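Local coordinates for protein halohydrin epoxidase A (Corynebacterium sp., PDB 4Z9F) that probably catalyses the dehalogenation of vicinal halohydrins, closing them to epoxides with release of hydrogen halide, at residues S166-F180 / A229-Y242. The protein carries 1 engineered substitution. Residues are numbered along the deposited sequence; the frame is centred on the assembly and turned at random.
Sequences SRDGILLYAIGPNFF and APIVGQFFAFTGGY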
loop_
_atom_site.group_PDB
_atom_site.type_symbol
_atom_site.label_atom_id
_atom_site.label_comp_id
_atom_site.label_asym_id
_atom_site.label_seq_id
_atom_site.Cartn_x
_atom_site.Cartn_y
_atom_site.Cartn_z
ATOM N N SER C 166 16.919 -5.363 12.717
ATOM C CA SER C 166 16.232 -5.025 13.967
ATOM C C SER C 166 16.634 -5.951 15.114
ATOM O O SER C 166 16.607 -5.542 16.287
ATOM C CB SER C 166 14.710 -5.069 13.781
ATOM O OG SER C 166 14.306 -4.263 12.679
ATOM N N ARG C 167 16.999 -7.199 14.804
ATOM C CA ARG C 167 17.394 -8.113 15.870
ATOM C C ARG C 167 18.717 -7.687 16.494
ATOM O O ARG C 167 18.955 -7.949 17.680
ATOM C CB ARG C 167 17.480 -9.546 15.338
ATOM C CG ARG C 167 17.457 -10.601 16.454
ATOM C CD ARG C 167 16.160 -10.554 17.271
ATOM N NE ARG C 167 14.977 -10.864 16.467
ATOM C CZ ARG C 167 14.504 -12.091 16.249
ATOM N NH1 ARG C 167 15.110 -13.149 16.776
ATOM N NH2 ARG C 167 13.424 -12.264 15.496
ATOM N N ASP C 168 19.579 -7.033 15.716
ATOM C CA ASP C 168 20.814 -6.445 16.228
ATOM C C ASP C 168 20.577 -5.147 16.989
ATOM O O ASP C 168 21.547 -4.528 17.444
ATOM C CB ASP C 168 21.787 -6.164 15.075
ATOM C CG ASP C 168 22.193 -7.416 14.322
ATOM O OD1 ASP C 168 22.452 -8.447 14.976
ATOM O OD2 ASP C 168 22.264 -7.363 13.070
ATOM N N GLY C 169 19.329 -4.704 17.123
ATOM C CA GLY C 169 19.080 -3.391 17.685
ATOM C C GLY C 169 19.418 -2.239 16.763
ATOM O O GLY C 169 19.552 -1.103 17.232
ATOM N N ILE C 170 19.593 -2.498 15.470
ATOM C CA ILE C 170 19.877 -1.463 14.480
ATOM C C ILE C 170 18.535 -1.164 13.819
ATOM O O ILE C 170 18.053 -1.967 13.021
ATOM C CB ILE C 170 20.917 -1.926 13.453
ATOM C CG1 ILE C 170 22.242 -2.301 14.137
ATOM C CG2 ILE C 170 21.139 -0.862 12.407
ATOM C CD1 ILE C 170 23.198 -3.094 13.233
ATOM N N LEU C 171 17.913 -0.030 14.168
ATOM C CA LEU C 171 16.510 0.232 13.837
ATOM C C LEU C 171 16.417 1.198 12.660
ATOM O O LEU C 171 16.877 2.343 12.756
ATOM C CB LEU C 171 15.773 0.795 15.055
ATOM C CG LEU C 171 15.972 0.002 16.345
ATOM C CD1 LEU C 171 15.213 0.648 17.466
ATOM C CD2 LEU C 171 15.515 -1.434 16.159
ATOM N N LEU C 172 15.827 0.734 11.551
ATOM C CA LEU C 172 15.772 1.487 10.306
ATOM C C LEU C 172 14.386 2.101 10.122
ATOM O O LEU C 172 13.375 1.496 10.504
ATOM C CB LEU C 172 16.112 0.592 9.106
ATOM C CG LEU C 172 17.592 0.486 8.708
ATOM C CD1 LEU C 172 18.502 -0.030 9.832
ATOM C CD2 LEU C 172 17.760 -0.355 7.444
ATOM N N TYR C 173 14.349 3.308 9.546
ATOM C CA TYR C 173 13.093 4.001 9.259
ATOM C C TYR C 173 13.266 4.818 7.988
ATOM O O TYR C 173 14.376 5.213 7.628
ATOM C CB TYR C 173 12.649 4.958 10.375
ATOM C CG TYR C 173 12.711 4.426 11.788
ATOM C CD1 TYR C 173 11.577 3.895 12.401
ATOM C CD2 TYR C 173 13.897 4.465 12.515
ATOM C CE1 TYR C 173 11.623 3.408 13.688
ATOM C CE2 TYR C 173 13.954 3.991 13.807
ATOM C CZ TYR C 173 12.817 3.456 14.387
ATOM O OH TYR C 173 12.862 2.985 15.679
ATOM N N ALA C 174 12.149 5.090 7.320
ATOM C CA ALA C 174 12.134 6.006 6.189
ATOM C C ALA C 174 11.136 7.120 6.462
ATOM O O ALA C 174 10.042 6.878 6.975
ATOM C CB ALA C 174 11.788 5.289 4.879
ATOM N N ILE C 175 11.533 8.348 6.158
ATOM C CA ILE C 175 10.640 9.493 6.220
ATOM C C ILE C 175 10.438 9.993 4.801
ATOM O O ILE C 175 11.405 10.122 4.035
ATOM C CB ILE C 175 11.187 10.597 7.138
ATOM C CG1 ILE C 175 11.440 10.033 8.534
ATOM C CG2 ILE C 175 10.207 11.769 7.194
ATOM C CD1 ILE C 175 12.076 11.014 9.505
ATOM N N GLY C 176 9.174 10.230 4.434
ATOM C CA GLY C 176 8.828 10.670 3.103
ATOM C C GLY C 176 8.182 12.040 3.122
ATOM O O GLY C 176 6.956 12.181 3.233
ATOM N N PRO C 177 9.003 13.083 3.022
ATOM C CA PRO C 177 8.476 14.449 3.114
ATOM C C PRO C 177 7.885 14.937 1.801
ATOM O O PRO C 177 8.278 14.516 0.712
ATOM C CB PRO C 177 9.709 15.292 3.491
ATOM C CG PRO C 177 10.847 14.305 3.715
ATOM C CD PRO C 177 10.474 13.062 2.953
ATOM N N ASN C 178 6.929 15.855 1.941
ATOM C CA ASN C 178 6.451 16.750 0.890
ATOM C C ASN C 178 5.854 17.960 1.596
ATOM O O ASN C 178 5.442 17.874 2.755
ATOM C CB ASN C 178 5.414 16.079 -0.033
ATOM C CG ASN C 178 5.295 16.771 -1.398
ATOM O OD1 ASN C 178 5.986 17.762 -1.683
ATOM N ND2 ASN C 178 4.411 16.245 -2.254
ATOM N N PHE C 179 5.814 19.091 0.889
ATOM C CA PHE C 179 5.335 20.338 1.480
ATOM C C PHE C 179 6.017 20.610 2.813
ATOM O O PHE C 179 5.403 21.064 3.774
ATOM C CB PHE C 179 3.817 20.314 1.615
ATOM C CG PHE C 179 3.119 20.155 0.296
ATOM C CD1 PHE C 179 2.551 18.946 -0.066
ATOM C CD2 PHE C 179 3.064 21.214 -0.595
ATOM C CE1 PHE C 179 1.912 18.806 -1.283
ATOM C CE2 PHE C 179 2.422 21.078 -1.819
ATOM C CZ PHE C 179 1.850 19.876 -2.159
ATOM N N PHE C 180 7.309 20.306 2.862
ATOM C CA PHE C 180 8.138 20.444 4.052
ATOM C C PHE C 180 9.023 21.672 3.873
ATOM O O PHE C 180 9.802 21.736 2.917
ATOM C CB PHE C 180 8.959 19.165 4.230
ATOM C CG PHE C 180 10.124 19.302 5.148
ATOM C CD1 PHE C 180 11.343 18.722 4.822
ATOM C CD2 PHE C 180 10.000 19.984 6.347
ATOM C CE1 PHE C 180 12.426 18.827 5.685
ATOM C CE2 PHE C 180 11.088 20.108 7.201
ATOM C CZ PHE C 180 12.293 19.534 6.864
ATOM N N ALA C 229 10.436 1.781 19.864
ATOM C CA ALA C 229 11.133 0.830 19.002
ATOM C C ALA C 229 10.227 -0.044 18.128
ATOM O O ALA C 229 10.612 -0.342 16.995
ATOM C CB ALA C 229 12.031 -0.073 19.852
ATOM N N PRO C 230 9.044 -0.484 18.579
ATOM C CA PRO C 230 8.243 -1.389 17.729
ATOM C C PRO C 230 7.735 -0.781 16.421
ATOM O O PRO C 230 7.159 -1.526 15.616
ATOM C CB PRO C 230 7.072 -1.776 18.638
ATOM C CG PRO C 230 7.630 -1.663 20.026
ATOM C CD PRO C 230 8.481 -0.428 19.946
ATOM N N ILE C 231 7.888 0.525 16.176
ATOM C CA ILE C 231 7.436 1.074 14.896
ATOM C C ILE C 231 8.575 0.971 13.879
ATOM O O ILE C 231 8.495 1.499 12.766
ATOM C CB ILE C 231 6.914 2.521 15.048
ATOM C CG1 ILE C 231 8.018 3.476 15.501
ATOM C CG2 ILE C 231 5.776 2.578 16.054
ATOM C CD1 ILE C 231 7.521 4.884 15.736
ATOM N N VAL C 232 9.626 0.227 14.241
ATOM C CA VAL C 232 10.773 0.045 13.356
ATOM C C VAL C 232 10.372 -0.502 11.989
ATOM O O VAL C 232 9.479 -1.351 11.861
ATOM C CB VAL C 232 11.795 -0.892 14.026
ATOM C CG1 VAL C 232 11.182 -2.263 14.273
ATOM C CG2 VAL C 232 13.057 -1.029 13.174
ATOM N N GLY C 233 11.063 -0.040 10.956
ATOM C CA GLY C 233 11.044 -0.727 9.678
ATOM C C GLY C 233 9.956 -0.306 8.717
ATOM O O GLY C 233 9.669 -1.045 7.761
ATOM N N GLN C 234 9.376 0.873 8.907
ATOM C CA GLN C 234 8.321 1.357 8.032
ATOM C C GLN C 234 8.612 2.783 7.577
ATOM O O GLN C 234 9.526 3.459 8.062
ATOM C CB GLN C 234 6.954 1.298 8.722
ATOM C CG GLN C 234 6.782 2.252 9.900
ATOM C CD GLN C 234 5.492 2.010 10.653
ATOM O OE1 GLN C 234 4.401 2.095 10.080
ATOM N NE2 GLN C 234 5.601 1.694 11.946
ATOM N N PHE C 235 7.790 3.214 6.634
ATOM C CA PHE C 235 7.816 4.536 6.027
ATOM C C PHE C 235 6.809 5.448 6.727
ATOM O O PHE C 235 5.674 5.038 7.006
ATOM C CB PHE C 235 7.493 4.372 4.532
ATOM C CG PHE C 235 7.204 5.653 3.780
ATOM C CD1 PHE C 235 8.182 6.248 2.988
ATOM C CD2 PHE C 235 5.925 6.208 3.792
ATOM C CE1 PHE C 235 7.889 7.401 2.236
ATOM C CE2 PHE C 235 5.641 7.364 3.076
ATOM C CZ PHE C 235 6.622 7.958 2.285
ATOM N N PHE C 236 7.223 6.686 7.001
ATOM C CA PHE C 236 6.361 7.703 7.605
ATOM C C PHE C 236 6.209 8.868 6.636
ATOM O O PHE C 236 7.196 9.530 6.292
ATOM C CB PHE C 236 6.922 8.223 8.935
ATOM C CG PHE C 236 7.183 7.145 9.956
ATOM C CD1 PHE C 236 8.479 6.825 10.324
ATOM C CD2 PHE C 236 6.136 6.453 10.534
ATOM C CE1 PHE C 236 8.727 5.827 11.250
ATOM C CE2 PHE C 236 6.374 5.458 11.476
ATOM C CZ PHE C 236 7.674 5.148 11.832
ATOM N N ALA C 237 4.981 9.123 6.202
ATOM C CA ALA C 237 4.713 10.336 5.446
ATOM C C ALA C 237 4.883 11.552 6.348
ATOM O O ALA C 237 4.488 11.538 7.515
ATOM C CB ALA C 237 3.297 10.307 4.873
ATOM N N PHE C 238 5.478 12.611 5.805
ATOM C CA PHE C 238 5.617 13.891 6.506
ATOM C C PHE C 238 5.123 14.928 5.504
ATOM O O PHE C 238 5.910 15.626 4.873
ATOM C CB PHE C 238 7.074 14.131 6.965
ATOM C CG PHE C 238 7.261 15.369 7.808
ATOM C CD1 PHE C 238 7.184 15.307 9.184
ATOM C CD2 PHE C 238 7.532 16.594 7.208
ATOM C CE1 PHE C 238 7.358 16.448 9.959
ATOM C CE2 PHE C 238 7.700 17.741 7.972
ATOM C CZ PHE C 238 7.619 17.663 9.351
ATOM N N THR C 239 3.796 14.992 5.332
ATOM C CA THR C 239 3.207 15.710 4.208
ATOM C C THR C 239 2.026 16.590 4.590
ATOM O O THR C 239 1.398 17.151 3.686
ATOM C CB THR C 239 2.726 14.726 3.119
ATOM O OG1 THR C 239 1.568 14.011 3.590
ATOM C CG2 THR C 239 3.825 13.730 2.727
ATOM N N GLY C 240 1.673 16.683 5.871
ATOM C CA GLY C 240 0.493 17.407 6.301
ATOM C C GLY C 240 -0.813 16.775 5.866
ATOM O O GLY C 240 -1.812 17.483 5.711
ATOM N N GLY C 241 -0.838 15.454 5.661
ATOM C CA GLY C 241 -2.052 14.795 5.213
ATOM C C GLY C 241 -2.208 14.689 3.711
ATOM O O GLY C 241 -3.246 14.189 3.241
ATOM N N TYR C 242 -1.232 15.165 2.944
ATOM C CA TYR C 242 -1.259 14.988 1.495
ATOM C C TYR C 242 -1.249 13.504 1.130
ATOM O O TYR C 242 -2.015 13.054 0.275
ATOM C CB TYR C 242 -0.074 15.725 0.882
ATOM C CG TYR C 242 0.119 15.525 -0.602
ATOM C CD1 TYR C 242 1.220 14.826 -1.082
ATOM C CD2 TYR C 242 -0.763 16.080 -1.522
ATOM C CE1 TYR C 242 1.427 14.657 -2.434
ATOM C CE2 TYR C 242 -0.565 15.917 -2.889
ATOM C CZ TYR C 242 0.532 15.202 -3.335
ATOM O OH TYR C 242 0.738 15.031 -4.688
HETATM O O HOH W 1 2.780 17.495 -4.721
#
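Strand 235-238 runs parallel to strand 170-177, the short axes 24° apart, and six backbone hydrogen bonds join the segments from Gly233 N to Leu172 O at one end to Asn178 N to Phe238 O at the other. This is an outermost strand pair, within this chain, of a Rossmann-type sheet with strand order 3-2-1-4-5-6-7; N and O of Ala174 bond to Gln234 O and Phe236 N, the residues flanking its bridge partner Phe235, which is the parallel pattern. Gly176 is gripped from both its N and its O, by Phe236 O and Phe238 N. The Phe235 ring comes obliquely up to it, CE1 3.5 Å from Gly176 CA, where a CB on Gly176 would clash, about 2.1 Å from Phe235 CZ; CG of Phe235 stands anti to the backbone N (chi1 168°), carrying the ring forward past Ala174. The other side of the sheet carries Ile175, Pro177, Phe236 and Phe238. Here Ile175 CG2 lies 3.9 Å from Phe238 CB, the two side chains pointing the same way, while the edge of the Phe238 ring is directed at the face of Phe180 in an offset T-shaped pair, planes at 85°. Met216 of helix 213-224 touches both side chains. Before strand 235-238, Val232 CG2 packs 3.8 Å from Leu171 CB. Tyr173 CD1 meets the edge of the Phe236 ring in its plane, 3.6 Å from CE1. Gln234 turns its amide NE2 back to Ile231 O and also bonds to Ala237 O of the second subunit, which ties this strand edge to the assembly. Tyr242 closes the type I' turn that starts at Thr239, and the edge of Phe179 points at one face of its ring, Phe179 CE1 3.8 Å from Tyr242 CG. Tyr242 OH hydrogen-bonds Lys139 NZ and, weakly, a water that accepts from Asn178 ND2 at 3.2 Å.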